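Local structure of alternansucrase (Leuconostoc mesenteroides, 6HVG) at residues S1374-Y1379 and D1405-R1410. The protein belongs to glycoside hydrolase family 70, with a catalytic region of TIM-barrel type, a bound calcium ion and repeats of the choline-binding type, putatively cell wall binding. Numbering follows the deposited sequence.
Sequences SGNVYY and DGTMSR
The Y1378 ring meets the turn D1405-T1407 through its CD2-CE2 side. At its edge, in the ring plane, lies the carbonyl oxygen of D1405, with CE2 3.7 Å from D1405 O. The G1406 carbonyl approaches at a slant, its O 3.5 Å from Y1378 CD2. T1407 adds its methyl at the far end of the ring: CG2 is 3.9 Å from Y1378 OH and also near CZ. The Y1378 and T1407 side chains run at a slant to one another. With CG anti to the carbonyl carbon (chi1 -59°), the Y1378 ring reaches the turn although its CB does not point there. G1406, with no side chain, lies against the CD2 side of the ring. The turn itself is an Asx turn. D1405 OD1 takes two bonds from T1407. T1407 OG1 donates to D1405 OD1 at 2.8 Å, on the syn side of the carboxylate. The backbone N of T1407 approaches OD1 from above the carboxylate plane, with an N-H...O angle of 164°. T1407 OG1 is also hydrogen-bonded to N1403 ND2. Segment 1374-1379 lies in a putative cell wall binding repeat near the C-terminus, where Y1378 is on the second strand of the two-stranded antiparallel hairpin 1368-1371/1377-1380. The loop 1405-1410 follows strand 1399-1402 and passes alongside strand 1377-1380. One weak backbone hydrogen bond links them, from M1408 N to V1377 O at 3.0 Å. M1408 points its CB toward the strand, and its bent chain brings the methyl CE to 4.4 Å from V1377 CB. F1369 of the partner strand touches both V1377 and M1408, and M1408 also rests on Y1400 and L1402.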
ATOM      1  N   SER A1374     -10.978  38.762 -29.667  1.00 76.29           N
ATOM      2  CA  SER A1374     -10.275  38.715 -30.939  1.00 75.78           C
ATOM      3  C   SER A1374     -10.530  37.423 -31.747  1.00 76.07           C
ATOM      4  O   SER A1374      -9.912  37.223 -32.779  1.00 78.57           O
ATOM      5  CB  SER A1374      -8.768  38.862 -30.692  1.00 73.87           C
ATOM      6  OG  SER A1374      -8.504  39.831 -29.705  1.00 69.34           O
ATOM      7  N   GLY A1375     -11.409  36.535 -31.289  1.00 75.94           N
ATOM      8  CA  GLY A1375     -11.729  35.317 -32.057  1.00 74.44           C
ATOM      9  C   GLY A1375     -10.934  34.057 -31.730  1.00 72.62           C
ATOM     10  O   GLY A1375     -11.241  32.997 -32.257  1.00 75.77           O
ATOM     11  N   ASN A1376      -9.963  34.150 -30.829  1.00 67.98           N
ATOM     12  CA  ASN A1376      -9.207  32.985 -30.369  1.00 68.40           C
ATOM     13  C   ASN A1376     -10.009  32.118 -29.392  1.00 68.74           C
ATOM     14  O   ASN A1376     -10.649  32.632 -28.489  1.00 72.52           O
ATOM     15  CB  ASN A1376      -7.916  33.410 -29.646  1.00 69.82           C
ATOM     16  CG  ASN A1376      -7.032  34.287 -30.497  1.00 68.62           C
ATOM     17  OD1 ASN A1376      -6.339  33.791 -31.367  1.00 70.46           O
ATOM     18  ND2 ASN A1376      -7.044  35.588 -30.246  1.00 67.62           N
ATOM     19  N   VAL A1377      -9.929  30.800 -29.535  1.00 66.45           N
ATOM     20  CA  VAL A1377     -10.682  29.901 -28.669  1.00 62.89           C
ATOM     21  C   VAL A1377      -9.767  29.294 -27.619  1.00 57.89           C
ATOM     22  O   VAL A1377      -8.663  28.872 -27.926  1.00 57.43           O
ATOM     23  CB  VAL A1377     -11.402  28.784 -29.461  1.00 66.48           C
ATOM     24  CG1 VAL A1377     -12.212  27.922 -28.513  1.00 66.00           C
ATOM     25  CG2 VAL A1377     -12.315  29.403 -30.519  1.00 70.16           C
ATOM     26  N   TYR A1378     -10.235  29.280 -26.371  1.00 54.74           N
ATOM     27  CA  TYR A1378      -9.527  28.672 -25.247  1.00 52.92           C
ATOM     28  C   TYR A1378     -10.450  27.635 -24.603  1.00 54.39           C
ATOM     29  O   TYR A1378     -11.647  27.623 -24.890  1.00 58.73           O
ATOM     30  CB  TYR A1378      -9.158  29.736 -24.216  1.00 53.05           C
ATOM     31  CG  TYR A1378      -8.285  30.864 -24.733  1.00 52.69           C
ATOM     32  CD1 TYR A1378      -8.811  31.909 -25.475  1.00 53.05           C
ATOM     33  CD2 TYR A1378      -6.910  30.887 -24.450  1.00 53.07           C
ATOM     34  CE1 TYR A1378      -7.993  32.936 -25.936  1.00 54.31           C
ATOM     35  CE2 TYR A1378      -6.093  31.907 -24.902  1.00 52.54           C
ATOM     36  CZ  TYR A1378      -6.632  32.932 -25.636  1.00 53.32           C
ATOM     37  OH  TYR A1378      -5.811  33.940 -26.064  1.00 54.96           O
ATOM     38  N   TYR A1379      -9.905  26.762 -23.756  1.00 50.62           N
ATOM     39  CA  TYR A1379     -10.724  25.821 -23.002  1.00 50.04           C
ATOM     40  C   TYR A1379     -10.510  26.001 -21.504  1.00 51.43           C
ATOM     41  O   TYR A1379      -9.415  26.313 -21.059  1.00 48.60           O
ATOM     42  CB  TYR A1379     -10.405  24.365 -23.384  1.00 49.41           C
ATOM     43  CG  TYR A1379     -11.182  23.302 -22.593  1.00 47.89           C
ATOM     44  CD1 TYR A1379     -10.673  22.747 -21.434  1.00 46.13           C
ATOM     45  CD2 TYR A1379     -12.433  22.862 -23.022  1.00 49.15           C
ATOM     46  CE1 TYR A1379     -11.381  21.787 -20.721  1.00 45.70           C
ATOM     47  CE2 TYR A1379     -13.146  21.901 -22.310  1.00 46.35           C
ATOM     48  CZ  TYR A1379     -12.609  21.368 -21.169  1.00 44.69           C
ATOM     49  OH  TYR A1379     -13.331  20.441 -20.451  1.00 44.53           O
ATOM     50  N   ASP A1405       0.428  29.167 -25.065  1.00 69.36           N
ATOM     51  CA  ASP A1405      -0.250  30.436 -24.779  1.00 70.37           C
ATOM     52  C   ASP A1405      -1.762  30.282 -24.522  1.00 72.34           C
ATOM     53  O   ASP A1405      -2.460  31.275 -24.330  1.00 74.76           O
ATOM     54  CB  ASP A1405       0.012  31.451 -25.914  1.00 73.96           C
ATOM     55  CG  ASP A1405      -0.560  31.008 -27.264  1.00 74.66           C
ATOM     56  OD1 ASP A1405      -1.223  29.955 -27.334  1.00 70.24           O
ATOM     57  OD2 ASP A1405      -0.334  31.713 -28.271  1.00 73.01           O
ATOM     58  N   GLY A1406      -2.265  29.046 -24.552  1.00 71.59           N
ATOM     59  CA  GLY A1406      -3.667  28.754 -24.259  1.00 69.70           C
ATOM     60  C   GLY A1406      -4.537  28.521 -25.500  1.00 70.22           C
ATOM     61  O   GLY A1406      -5.585  27.854 -25.424  1.00 72.59           O
ATOM     62  N   THR A1407      -4.107  29.022 -26.659  1.00 66.78           N
ATOM     63  CA  THR A1407      -4.968  28.989 -27.843  1.00 67.42           C
ATOM     64  C   THR A1407      -5.160  27.561 -28.321  1.00 70.15           C
ATOM     65  O   THR A1407      -4.320  26.692 -28.078  1.00 70.43           O
ATOM     66  CB  THR A1407      -4.420  29.831 -29.011  1.00 66.90           C
ATOM     67  OG1 THR A1407      -3.101  29.407 -29.341  1.00 65.36           O
ATOM     68  CG2 THR A1407      -4.409  31.291 -28.633  1.00 68.51           C
ATOM     69  N   MET A1408      -6.279  27.342 -28.998  1.00 75.41           N
ATOM     70  CA  MET A1408      -6.626  26.042 -29.548  1.00 78.43           C
ATOM     71  C   MET A1408      -6.270  25.943 -31.034  1.00 81.31           C
ATOM     72  O   MET A1408      -6.921  26.556 -31.881  1.00 80.67           O
ATOM     73  CB  MET A1408      -8.121  25.764 -29.356  1.00 75.44           C
ATOM     74  CG  MET A1408      -8.553  24.422 -29.950  1.00 74.14           C
ATOM     75  SD  MET A1408     -10.229  24.415 -30.660  1.00 69.26           S
ATOM     76  CE  MET A1408      -9.995  25.516 -32.051  1.00 69.06           C
ATOM     77  N   SER A1409      -5.251  25.143 -31.340  1.00 84.74           N
ATOM     78  CA  SER A1409      -4.902  24.850 -32.720  1.00 85.73           C
ATOM     79  C   SER A1409      -5.954  23.899 -33.322  1.00 89.45           C
ATOM     80  O   SER A1409      -6.383  24.079 -34.479  1.00 81.57           O
ATOM     81  CB  SER A1409      -3.497  24.247 -32.791  1.00 87.14           C
ATOM     82  OG  SER A1409      -2.904  24.532 -34.051  1.00 88.55           O
ATOM     83  N   ARG A1410      -6.386  22.922 -32.509  1.00 95.02           N
ATOM     84  CA  ARG A1410      -7.362  21.874 -32.907  1.00102.67           C
ATOM     85  C   ARG A1410      -6.916  21.091 -34.145  1.00107.37           C
ATOM     86  O   ARG A1410      -7.509  20.067 -34.481  1.00101.89           O
ATOM     87  CB  ARG A1410      -8.773  22.445 -33.129  1.00 98.83           C
TER